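Local coordinates for probable threonyl-tRNA synthetase 1 (Aeropyrum pernix, PDB 3A32), which probably catalyses the two-step attachment of threonine to tRNA(Thr), using ATP and one bound zinc ion per subunit, and probably cannot remove mischarged serine, at residues 416-419 with 424-427; 295-298 with 302-305; 60-65 with 182-187; 216-219 with 224-227; 345-350 with 355-360. One frame throughout, in Å; residues are numbered along the deposited sequence.

Contact 1: 416-419 with 424-427. With SO4 (sulfate ion), chain D.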
# COMPACT_ATOMS: atom_id res chain seq x y z
N ARG A 416 -27.60 0.59 14.44
CA ARG A 416 -28.02 1.54 13.42
C ARG A 416 -26.94 1.70 12.36
O ARG A 416 -25.92 2.37 12.54
CB ARG A 416 -28.40 2.88 14.06
CG ARG A 416 -29.21 2.64 15.32
CD ARG A 416 -30.06 3.78 15.65
NE ARG A 416 -30.94 3.48 16.78
CZ ARG A 416 -31.75 4.38 17.32
NH1 ARG A 416 -31.81 5.62 16.84
NH2 ARG A 416 -32.54 4.01 18.32
N VAL A 417 -27.20 1.06 11.24
CA VAL A 417 -26.36 1.09 10.06
C VAL A 417 -26.79 2.32 9.23
O VAL A 417 -27.95 2.70 9.22
CB VAL A 417 -26.54 -0.27 9.31
CG1 VAL A 417 -25.77 -0.29 7.98
CG2 VAL A 417 -26.07 -1.47 10.20
N PHE A 418 -25.87 3.00 8.60
CA PHE A 418 -26.25 4.16 7.84
C PHE A 418 -26.46 3.70 6.42
O PHE A 418 -25.57 3.08 5.81
CB PHE A 418 -25.19 5.27 7.88
CG PHE A 418 -25.65 6.50 7.20
CD1 PHE A 418 -26.44 7.46 7.91
CD2 PHE A 418 -25.42 6.65 5.82
CE1 PHE A 418 -26.97 8.60 7.25
CE2 PHE A 418 -25.95 7.78 5.13
CZ PHE A 418 -26.71 8.77 5.84
N ASP A 419 -27.62 4.00 5.88
CA ASP A 419 -28.03 3.54 4.56
C ASP A 419 -27.67 4.58 3.51
O ASP A 419 -28.24 5.66 3.49
CB ASP A 419 -29.54 3.37 4.53
CG ASP A 419 -29.98 2.44 3.44
OD1 ASP A 419 -29.54 1.26 3.52
OD2 ASP A 419 -30.71 2.88 2.51
N LYS A 424 -30.05 7.69 5.43
CA LYS A 424 -30.65 7.61 6.75
C LYS A 424 -30.03 6.44 7.48
O LYS A 424 -29.66 5.43 6.86
CB LYS A 424 -32.18 7.40 6.66
CG LYS A 424 -32.95 8.58 5.96
CD LYS A 424 -34.46 8.56 6.28
CE LYS A 424 -35.41 9.35 5.32
NZ LYS A 424 -36.69 9.86 6.07
N ARG A 425 -29.95 6.57 8.81
CA ARG A 425 -29.77 5.44 9.72
C ARG A 425 -30.90 4.41 9.63
O ARG A 425 -32.10 4.76 9.53
CB ARG A 425 -29.69 5.93 11.18
CG ARG A 425 -28.46 6.76 11.48
CD ARG A 425 -27.30 5.87 11.89
NE ARG A 425 -26.08 6.67 12.09
CZ ARG A 425 -24.85 6.20 11.91
NH1 ARG A 425 -24.67 4.93 11.51
NH2 ARG A 425 -23.83 6.98 12.11
N ARG A 426 -30.55 3.15 9.70
CA ARG A 426 -31.55 2.13 9.71
C ARG A 426 -31.32 1.21 10.89
O ARG A 426 -30.25 0.63 11.02
CB ARG A 426 -31.53 1.36 8.39
CG ARG A 426 -32.63 0.32 8.27
CD ARG A 426 -32.71 -0.28 6.83
NE ARG A 426 -31.62 -1.21 6.61
CZ ARG A 426 -31.61 -2.47 7.05
NH1 ARG A 426 -32.66 -2.99 7.72
NH2 ARG A 426 -30.53 -3.22 6.80
N ARG A 427 -32.36 1.08 11.73
CA ARG A 427 -32.31 0.31 12.96
C ARG A 427 -32.43 -1.16 12.76
O ARG A 427 -33.30 -1.64 12.03
CB ARG A 427 -33.41 0.80 13.93
CG ARG A 427 -33.23 0.32 15.33
CD ARG A 427 -34.11 1.04 16.30
NE ARG A 427 -34.25 0.19 17.47
CZ ARG A 427 -34.99 0.46 18.55
NH1 ARG A 427 -35.70 1.58 18.64
NH2 ARG A 427 -35.04 -0.41 19.54
S SO4 D . -37.17 0.95 22.05
O1 SO4 D . -37.71 1.55 23.27
O2 SO4 D . -38.11 -0.11 21.63
O3 SO4 D . -37.04 1.99 21.04
O4 SO4 D . -35.81 0.48 22.30
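V417 O is gripped twice from across the strands. R426 N gives it a hydrogen bond of 2.7 Å, and R425 CA adds a CA-H...O contact at 3.3 Å. The two strands form a beta hairpin in the anticodon-binding domain, and strand 424-431 is an edge strand of its sheet within the chain. V417/R426 and D419/K424 are hydrogen-bonded pairs, with side chains on one face of the sheet. R416/R427 and F418/R425 are non-hydrogen-bonded pairs, with side chains on the other. D419 N reaches K424 O at 2.7 Å.

R425 bends sharply at its second torsion (chi2 -88°). This turns the guanidinium back over the neighbouring strand, where F418 CB lies against one of its faces. R425 NH1 also makes a weak bond to R416 O. The stronger partner of this guanidinium is E392, which forms a salt bridge with NE.

The F418 ring lies along the K424 backbone, with K424 O over one face and K424 N 3.5 Å from F418 CZ. R331 makes a cation-pi contact with the same ring. With an alanine in place of F418, R331 would probably lose its aromatic partner and the K424 backbone its cover.

R416 NH2 comes 4.0 Å from R427 NH1. The two guanidinium planes are only 17° apart, and D414 forms a salt bridge with R416. The extended R427 chain carries its own guanidinium out to a sulfate, probably from the crystallisation liquor, which K406 also binds. R427 NH2 bonds sulfate O4 at 3.0 Å, and R427 NH1 bonds sulfate O3 at 2.8 Å, nearly straight at 173°.

Contact 2: 295-298 with 302-305; sequences DVVR and GIEE
The R298 guanidinium has D295 O over one face, and E304 appears at its edge in a doubtful position. D295 O stands 4.2 Å above the guanidinium plane, nearer its border than its middle. The placing of E304 OE2 is unsure, so its pairing with R298 carries little weight. The firmer partner of R298 is D295, one helical turn back. R298 NH2 bonds D295 OD1 at 2.8 Å in a salt bridge, meeting the oxygen from above the carboxylate plane. A bend at the third torsion of R298 (chi3 46°) folds the chain back to reach it.

The backbone bonds that join the segments are both weak. G302 N lies 2.9 Å from R298 O, with a bent N-H...O angle of 126°. I303 N lies 3.4 Å from V297 O but is well aligned. I303 then packs its CB on V297 CG1 at 3.7 Å. This keeps the departing chain against the helix. On the same helix, V296 packs on V28 of the second subunit.

This is a helix C-terminus at which a glycine of positive phi, G302, is the first residue to leave the helix. Here helix 293-301 passes through loop 302-305 to strand 306-316 of the class II synthetase core.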
# COMPACT_ATOMS: atom_id res chain seq x y z
N ASP A 295 7.72 -1.20 -33.34
CA ASP A 295 8.87 -2.03 -33.75
C ASP A 295 8.99 -3.29 -32.91
O ASP A 295 8.97 -4.40 -33.46
CB ASP A 295 10.16 -1.20 -33.72
CG ASP A 295 10.20 -0.15 -34.83
OD1 ASP A 295 9.51 -0.35 -35.86
OD2 ASP A 295 10.88 0.89 -34.67
N VAL A 296 9.05 -3.11 -31.59
CA VAL A 296 9.18 -4.22 -30.65
C VAL A 296 8.05 -5.25 -30.77
O VAL A 296 8.29 -6.45 -30.81
CB VAL A 296 9.37 -3.68 -29.18
CG1 VAL A 296 9.00 -4.74 -28.17
CG2 VAL A 296 10.80 -3.22 -28.99
N VAL A 297 6.81 -4.79 -30.87
CA VAL A 297 5.66 -5.70 -31.03
C VAL A 297 5.64 -6.41 -32.39
O VAL A 297 5.19 -7.56 -32.51
CB VAL A 297 4.32 -4.95 -30.76
CG1 VAL A 297 3.10 -5.79 -31.08
CG2 VAL A 297 4.29 -4.49 -29.31
N ARG A 298 6.09 -5.71 -33.42
CA ARG A 298 6.10 -6.25 -34.77
C ARG A 298 7.15 -7.34 -34.83
O ARG A 298 6.85 -8.47 -35.23
CB ARG A 298 6.35 -5.14 -35.83
CG ARG A 298 6.20 -5.63 -37.27
CD ARG A 298 6.85 -4.70 -38.33
NE ARG A 298 8.20 -4.24 -37.99
CZ ARG A 298 8.51 -3.00 -37.58
NH1 ARG A 298 7.55 -2.05 -37.44
NH2 ARG A 298 9.79 -2.72 -37.31
N GLY A 302 5.05 -10.35 -34.04
CA GLY A 302 4.47 -10.38 -35.39
C GLY A 302 3.06 -9.76 -35.50
O GLY A 302 2.22 -10.22 -36.29
N ILE A 303 2.82 -8.74 -34.66
CA ILE A 303 1.59 -7.96 -34.66
C ILE A 303 1.86 -6.56 -35.23
O ILE A 303 2.73 -5.85 -34.76
CB ILE A 303 0.95 -7.94 -33.24
CG1 ILE A 303 0.41 -9.33 -32.92
CG2 ILE A 303 -0.16 -6.90 -33.12
CD1 ILE A 303 0.26 -9.58 -31.48
N GLU A 304 1.10 -6.19 -36.26
CA GLU A 304 1.22 -4.88 -36.94
C GLU A 304 0.18 -3.89 -36.37
O GLU A 304 0.47 -2.70 -36.26
CB GLU A 304 1.02 -5.04 -38.47
CG GLU A 304 1.89 -4.11 -39.35
CD GLU A 304 3.10 -4.82 -40.01
OE1 GLU A 304 2.93 -5.49 -41.06
OE2 GLU A 304 4.24 -4.71 -39.51
N GLU A 305 -1.01 -4.39 -36.02
CA GLU A 305 -2.05 -3.58 -35.38
C GLU A 305 -2.07 -3.72 -33.86
O GLU A 305 -2.48 -4.73 -33.34
CB GLU A 305 -3.44 -3.89 -35.94
CG GLU A 305 -4.38 -2.69 -35.82
CD GLU A 305 -5.86 -3.04 -35.98
OE1 GLU A 305 -6.17 -4.16 -36.48
OE2 GLU A 305 -6.72 -2.19 -35.58

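Contact 3: 60-65 with 182-187; sequences AKFHAR and FEEMKL
F62 and E184 lie on two separate helices, and their CA atoms are 8.8 Å apart. Segment 60-65 belongs to helix 48-65, and segment 182-187 belongs to helix 174-191. Each keeps regular i to i+4 bonding, such as A64 N to A60 O and L187 N to E183 O. No hydrogen bond crosses between them. The F62 ring bridges the gap, meeting both backbone and side-chain atoms of 182-187.

Helix 48-65 also packs on the second subunit, where K61 pairs with E57 of that chain. This is consistent with the motif 1 helix of class II synthetases, which lies at the dimer interface. Helix 174-191 belongs to the catalytic core. L313, on the strand that also carries the zinc ligand H310, touches both F62 and E184.

F62 has its CG anti to the backbone N (chi1 174°), and the ring is directed at helix 174-191. The ring enters edge first, with E184 CA and L187 CD1 both close to its plane. E184 CB lies by this edge, 3.9 Å from F62 CE2, and CG rises to one side of the ring plane. The carboxylate plane is nearly perpendicular to the ring, at 87°. The buried E184 carboxylate continues past the phenylalanine, and OE1 is hydrogen-bonded to the hydroxyl of Y68. L456, from helix 435-457, packs against both F62 and L187. L187 crosses the phenylalanine at about a right angle, with L187 CD1 3.9 Å from F62 CE1.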
# COMPACT_ATOMS: atom_id res chain seq x y z
N ALA A 60 -5.58 -2.74 -5.82
CA ALA A 60 -4.54 -3.64 -6.27
C ALA A 60 -5.06 -5.06 -6.50
O ALA A 60 -4.88 -5.63 -7.58
CB ALA A 60 -3.32 -3.65 -5.29
N LYS A 61 -5.72 -5.63 -5.50
CA LYS A 61 -6.31 -6.98 -5.61
C LYS A 61 -7.41 -7.09 -6.65
O LYS A 61 -7.46 -8.11 -7.37
CB LYS A 61 -6.80 -7.49 -4.24
CG LYS A 61 -5.64 -7.66 -3.22
CD LYS A 61 -6.11 -7.95 -1.80
CE LYS A 61 -4.89 -8.19 -0.93
NZ LYS A 61 -5.22 -8.47 0.50
N PHE A 62 -8.28 -6.07 -6.74
CA PHE A 62 -9.29 -6.00 -7.81
C PHE A 62 -8.65 -6.09 -9.20
O PHE A 62 -9.08 -6.87 -10.05
CB PHE A 62 -10.16 -4.74 -7.73
CG PHE A 62 -11.11 -4.57 -8.93
CD1 PHE A 62 -12.15 -5.49 -9.15
CD2 PHE A 62 -10.95 -3.50 -9.81
CE1 PHE A 62 -13.01 -5.35 -10.27
CE2 PHE A 62 -11.78 -3.35 -10.93
CZ PHE A 62 -12.84 -4.27 -11.15
N HIS A 63 -7.58 -5.31 -9.40
CA HIS A 63 -6.86 -5.34 -10.66
C HIS A 63 -6.12 -6.62 -10.92
O HIS A 63 -6.18 -7.14 -12.03
CB HIS A 63 -6.00 -4.10 -10.80
CG HIS A 63 -6.82 -2.88 -11.11
ND1 HIS A 63 -7.46 -2.15 -10.13
CD2 HIS A 63 -7.13 -2.31 -12.28
CE1 HIS A 63 -8.08 -1.13 -10.69
NE2 HIS A 63 -7.94 -1.23 -12.00
N ALA A 64 -5.47 -7.16 -9.90
CA ALA A 64 -4.83 -8.47 -10.07
C ALA A 64 -5.83 -9.62 -10.49
O ALA A 64 -5.51 -10.45 -11.35
CB ALA A 64 -4.03 -8.82 -8.87
N ARG A 65 -7.04 -9.61 -9.95
CA ARG A 65 -8.08 -10.58 -10.29
C ARG A 65 -8.70 -10.44 -11.70
O ARG A 65 -9.25 -11.40 -12.24
CB ARG A 65 -9.20 -10.46 -9.24
CG ARG A 65 -8.76 -11.08 -7.93
CD ARG A 65 -9.46 -10.56 -6.73
NE ARG A 65 -10.91 -10.77 -6.75
CZ ARG A 65 -11.53 -11.93 -6.49
NH1 ARG A 65 -10.83 -13.02 -6.20
NH2 ARG A 65 -12.87 -11.97 -6.52
N PHE A 182 -14.62 -0.21 -18.99
CA PHE A 182 -15.90 0.30 -18.55
C PHE A 182 -16.49 -0.60 -17.47
O PHE A 182 -17.00 -0.10 -16.46
CB PHE A 182 -16.93 0.49 -19.68
CG PHE A 182 -18.32 0.78 -19.16
CD1 PHE A 182 -18.70 2.07 -18.82
CD2 PHE A 182 -19.23 -0.24 -18.96
CE1 PHE A 182 -19.99 2.34 -18.31
CE2 PHE A 182 -20.51 0.02 -18.43
CZ PHE A 182 -20.87 1.33 -18.11
N GLU A 183 -16.44 -1.92 -17.68
CA GLU A 183 -17.07 -2.87 -16.72
C GLU A 183 -16.33 -2.83 -15.37
O GLU A 183 -16.94 -2.93 -14.33
CB GLU A 183 -17.12 -4.30 -17.27
CG GLU A 183 -18.10 -4.52 -18.42
CD GLU A 183 -19.59 -4.59 -18.00
OE1 GLU A 183 -20.09 -3.70 -17.30
OE2 GLU A 183 -20.28 -5.57 -18.38
N GLU A 184 -15.02 -2.63 -15.41
CA GLU A 184 -14.24 -2.44 -14.19
C GLU A 184 -14.66 -1.19 -13.41
O GLU A 184 -14.84 -1.23 -12.21
CB GLU A 184 -12.75 -2.40 -14.57
CG GLU A 184 -12.26 -3.77 -14.98
CD GLU A 184 -10.98 -3.76 -15.73
OE1 GLU A 184 -10.30 -2.73 -15.87
OE2 GLU A 184 -10.63 -4.86 -16.19
N MET A 185 -14.84 -0.07 -14.12
CA MET A 185 -15.24 1.20 -13.52
C MET A 185 -16.58 1.05 -12.79
O MET A 185 -16.74 1.49 -11.64
CB MET A 185 -15.28 2.29 -14.61
CG MET A 185 -15.75 3.69 -14.11
SD MET A 185 -17.56 3.74 -13.91
CE MET A 185 -18.21 3.10 -15.47
N LYS A 186 -17.54 0.40 -13.46
CA LYS A 186 -18.85 0.16 -12.90
C LYS A 186 -18.85 -0.70 -11.61
O LYS A 186 -19.52 -0.37 -10.61
CB LYS A 186 -19.72 -0.46 -13.98
CG LYS A 186 -21.12 -0.86 -13.54
CD LYS A 186 -21.95 -1.03 -14.75
CE LYS A 186 -23.45 -1.13 -14.45
NZ LYS A 186 -23.80 -2.24 -13.49
N LEU A 187 -18.11 -1.82 -11.65
CA LEU A 187 -17.89 -2.68 -10.46
C LEU A 187 -17.29 -1.92 -9.25
O LEU A 187 -17.77 -2.11 -8.12
CB LEU A 187 -16.97 -3.87 -10.82
CG LEU A 187 -17.47 -4.99 -11.76
CD1 LEU A 187 -16.31 -5.86 -12.24
CD2 LEU A 187 -18.54 -5.83 -11.08

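Contact 4: 216-219 with 224-227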
# COMPACT_ATOMS: atom_id res chain seq x y z
N LYS A 216 -1.13 16.87 -38.39
CA LYS A 216 -0.79 18.19 -37.86
C LYS A 216 -1.22 18.36 -36.37
O LYS A 216 -0.46 17.98 -35.46
CB LYS A 216 -1.34 19.29 -38.77
CG LYS A 216 -0.55 20.58 -38.66
CD LYS A 216 -0.83 21.44 -39.89
CE LYS A 216 -1.49 22.77 -39.54
NZ LYS A 216 -2.96 22.72 -39.11
N GLU A 217 -2.41 18.90 -36.06
CA GLU A 217 -2.68 19.00 -34.63
C GLU A 217 -2.96 17.66 -33.94
O GLU A 217 -2.73 17.55 -32.73
CB GLU A 217 -3.57 20.18 -34.11
CG GLU A 217 -4.51 20.90 -35.01
CD GLU A 217 -3.81 21.60 -36.15
OE1 GLU A 217 -3.26 22.70 -35.94
OE2 GLU A 217 -3.83 21.04 -37.27
N PHE A 218 -3.34 16.66 -34.74
CA PHE A 218 -3.44 15.25 -34.31
C PHE A 218 -2.35 14.41 -34.95
O PHE A 218 -2.38 14.16 -36.18
CB PHE A 218 -4.83 14.69 -34.61
CG PHE A 218 -5.93 15.45 -33.95
CD1 PHE A 218 -6.16 15.32 -32.58
CD2 PHE A 218 -6.70 16.34 -34.68
CE1 PHE A 218 -7.15 16.05 -31.96
CE2 PHE A 218 -7.71 17.08 -34.07
CZ PHE A 218 -7.94 16.94 -32.71
N MET A 219 -1.39 13.98 -34.14
CA MET A 219 -0.26 13.22 -34.66
C MET A 219 -0.64 11.77 -35.03
O MET A 219 -1.64 11.22 -34.56
CB MET A 219 0.90 13.24 -33.65
CG MET A 219 0.62 12.39 -32.37
SD MET A 219 2.15 11.90 -31.60
CE MET A 219 2.84 10.76 -32.82
N GLU A 224 -4.27 4.55 -37.56
CA GLU A 224 -4.23 4.58 -36.09
C GLU A 224 -5.46 5.22 -35.49
O GLU A 224 -6.13 4.61 -34.64
CB GLU A 224 -2.99 5.34 -35.64
CG GLU A 224 -1.73 4.51 -35.72
CD GLU A 224 -0.51 5.38 -35.57
OE1 GLU A 224 -0.19 6.07 -36.55
OE2 GLU A 224 0.11 5.42 -34.48
N TRP A 225 -5.78 6.45 -35.96
CA TRP A 225 -6.90 7.22 -35.48
C TRP A 225 -8.24 6.50 -35.76
O TRP A 225 -9.12 6.39 -34.89
CB TRP A 225 -6.83 8.63 -36.11
CG TRP A 225 -5.94 9.59 -35.33
CD1 TRP A 225 -4.66 9.93 -35.62
CD2 TRP A 225 -6.28 10.29 -34.12
NE1 TRP A 225 -4.17 10.81 -34.66
CE2 TRP A 225 -5.14 11.03 -33.72
CE3 TRP A 225 -7.43 10.34 -33.32
CZ2 TRP A 225 -5.12 11.84 -32.59
CZ3 TRP A 225 -7.42 11.17 -32.19
CH2 TRP A 225 -6.27 11.91 -31.84
N GLU A 226 -8.37 5.95 -36.97
CA GLU A 226 -9.56 5.21 -37.37
C GLU A 226 -9.75 3.93 -36.60
O GLU A 226 -10.84 3.66 -36.19
CB GLU A 226 -9.53 4.91 -38.87
CG GLU A 226 -9.71 6.20 -39.66
CD GLU A 226 -9.76 6.00 -41.17
OE1 GLU A 226 -9.02 5.13 -41.70
OE2 GLU A 226 -10.52 6.75 -41.82
N GLY A 227 -8.72 3.14 -36.41
CA GLY A 227 -8.81 1.91 -35.62
C GLY A 227 -9.16 2.21 -34.16
O GLY A 227 -10.00 1.54 -33.60
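F218 is the first residue along 216-219 to meet W225. Its CB lies 3.5 Å from W225 CZ2, and its CD1 lies 3.5 Å from W225 CH2. The phenyl ring turns an edge to the face of the indole six-membered ring in an offset edge-to-face pair. The ring centroids are 5.2 Å apart, and the planes stand at 75°. CG of F218 is anti to its carbonyl carbon (chi1 -59°), which sets the ring beside the indole.

The segment lies in the loop between strand 202-207 and helix 222-243 of the class II catalytic core, close before the helix. W225 stands in the first turns of that helix, so the contact fastens the loop to the helix it leads into. F285 makes a second edge-to-face pair with the indole, and S209 and P259 also touch it.

M219 follows and uses its backbone. M219 O accepts from W225 NE1 at 2.6 Å, with an N-H...O angle of 156°. The oxygen lies near the indole plane, at the nitrogen edge, while the donor is tilted from the carbonyl plane. A phenylalanine in place of W225 would probably leave M219 O without this donor and open a gap beside F218. The M219 backbone is also hydrogen-bonded to F256, and its side chain packs on N286.

Contact 5: 345-350 with 355-360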
# COMPACT_ATOMS: atom_id res chain seq x y z
N ALA A 345 -22.39 3.74 25.19
CA ALA A 345 -22.85 3.18 26.45
C ALA A 345 -23.81 4.20 27.07
O ALA A 345 -23.40 5.29 27.45
CB ALA A 345 -21.64 2.91 27.38
N VAL A 346 -25.11 3.88 27.14
CA VAL A 346 -26.06 4.88 27.67
C VAL A 346 -26.26 4.67 29.19
O VAL A 346 -27.09 3.87 29.63
CB VAL A 346 -27.36 4.87 26.93
CG1 VAL A 346 -28.21 6.08 27.36
CG2 VAL A 346 -27.12 4.80 25.36
N LYS A 347 -25.44 5.36 29.97
CA LYS A 347 -25.43 5.14 31.42
C LYS A 347 -26.64 5.78 32.09
O LYS A 347 -27.23 6.74 31.56
CB LYS A 347 -24.12 5.62 32.03
CG LYS A 347 -23.11 4.50 32.08
CD LYS A 347 -21.70 4.98 31.85
CE LYS A 347 -20.77 3.77 31.50
NZ LYS A 347 -19.88 3.26 32.64
N THR A 348 -27.03 5.22 33.23
CA THR A 348 -28.28 5.56 33.90
C THR A 348 -28.05 6.19 35.27
O THR A 348 -28.91 6.90 35.76
CB THR A 348 -29.22 4.30 34.06
OG1 THR A 348 -28.61 3.33 34.92
CG2 THR A 348 -29.48 3.65 32.70
N GLY A 349 -26.89 5.95 35.86
CA GLY A 349 -26.63 6.34 37.24
C GLY A 349 -26.85 5.21 38.25
O GLY A 349 -26.33 5.25 39.39
N GLY A 350 -27.60 4.18 37.83
CA GLY A 350 -27.91 3.06 38.69
C GLY A 350 -26.97 1.91 38.47
O GLY A 350 -26.07 1.99 37.67
N GLU A 355 -23.13 -3.59 34.18
CA GLU A 355 -23.35 -4.53 33.11
C GLU A 355 -23.28 -3.82 31.74
O GLU A 355 -22.82 -4.39 30.79
CB GLU A 355 -24.72 -5.14 33.25
CG GLU A 355 -24.89 -6.10 34.39
CD GLU A 355 -26.31 -6.58 34.43
OE1 GLU A 355 -26.71 -7.33 33.49
OE2 GLU A 355 -27.02 -6.18 35.39
N ILE A 356 -23.79 -2.60 31.67
CA ILE A 356 -23.68 -1.78 30.46
C ILE A 356 -22.22 -1.52 30.10
O ILE A 356 -21.83 -1.66 28.94
CB ILE A 356 -24.40 -0.41 30.64
CG1 ILE A 356 -25.92 -0.62 30.72
CG2 ILE A 356 -23.95 0.59 29.56
CD1 ILE A 356 -26.66 0.61 31.10
N GLU A 357 -21.42 -1.15 31.11
CA GLU A 357 -20.02 -0.81 30.92
C GLU A 357 -19.24 -2.05 30.51
O GLU A 357 -18.47 -1.99 29.56
CB GLU A 357 -19.43 -0.09 32.16
CG GLU A 357 -17.88 -0.01 32.20
CD GLU A 357 -17.28 0.93 31.13
OE1 GLU A 357 -17.95 1.93 30.77
OE2 GLU A 357 -16.15 0.66 30.65
N ASP A 358 -19.48 -3.18 31.18
CA ASP A 358 -18.83 -4.42 30.82
C ASP A 358 -19.25 -4.95 29.43
O ASP A 358 -18.43 -5.49 28.71
CB ASP A 358 -19.04 -5.50 31.90
CG ASP A 358 -18.40 -5.12 33.28
OD1 ASP A 358 -17.67 -4.09 33.41
OD2 ASP A 358 -18.63 -5.87 34.26
N LEU A 359 -20.53 -4.85 29.08
CA LEU A 359 -20.98 -5.21 27.73
C LEU A 359 -20.32 -4.36 26.62
O LEU A 359 -19.74 -4.91 25.68
CB LEU A 359 -22.52 -5.22 27.62
CG LEU A 359 -23.12 -5.86 26.34
CD1 LEU A 359 -22.72 -7.31 26.15
CD2 LEU A 359 -24.67 -5.68 26.25
N ALA A 360 -20.40 -3.04 26.75
CA ALA A 360 -19.81 -2.10 25.79
C ALA A 360 -18.31 -2.33 25.58
O ALA A 360 -17.83 -2.51 24.46
CB ALA A 360 -20.07 -0.64 26.25
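K347 NZ donates to E357 OE1 at 3.0 Å, a salt bridge that ties strand to helix. The two belong to the beta-alpha-beta unit of strand 341-347, helix 353-369 and strand 373-380 in the anticodon-binding domain. The short strand and helix axes run nearly antiparallel, at 172°, and approach to 8.4 Å. The lysine meets OE1 on its anti side, 24° out of the carboxylate plane. E357 bends at its second torsion (chi2 69°), which brings the carboxylate round to the ammonium. K347 NZ also lies 3.4 Å from E357 CB.

Several polar atoms of the turn are satisfied locally. T348 OG1 accepts from G350 N at 3.2 Å in an ST turn. The same hydroxyl is hydrogen-bonded to D353 OD1, and the other carboxylate oxygen of D353 pairs with G349 N. At the backbone angles of G349 a CB would strike the carbonyl O of T348, which calls for glycine.

On the strand, backbone groups of A345 and K347 bond to strand 373-380, and V346 bonds to I403. V346 O also lies 3.6 Å from I356 CD1. Between strand and helix the packing is apolar. A345 CB meets I356 CG2 at 3.9 Å and A360 CB at 4.0 Å.

In the fold
The five contacts fall into two ends of the folded chain and a middle. Contacts 1 and 5 both reach the six-stranded sheet of the anticodon-binding domain. Their centres are 23 Å apart, and their nearest atoms about 9 Å. Contacts 2 and 4 lie at the far end of the catalytic core, with nearest atoms about 5 Å apart. The centres of contacts 2 and 5 are 71 Å apart. Contact 3 is central, with its centre 28 Å from those of contacts 1 and 2. Toward the zinc ligands, the E184 side chain is about 12 Å from that of H166, and the M219 side chain about 10 Å from that of H310. The helices carrying 295-298 and 60-65 also pack on the second subunit.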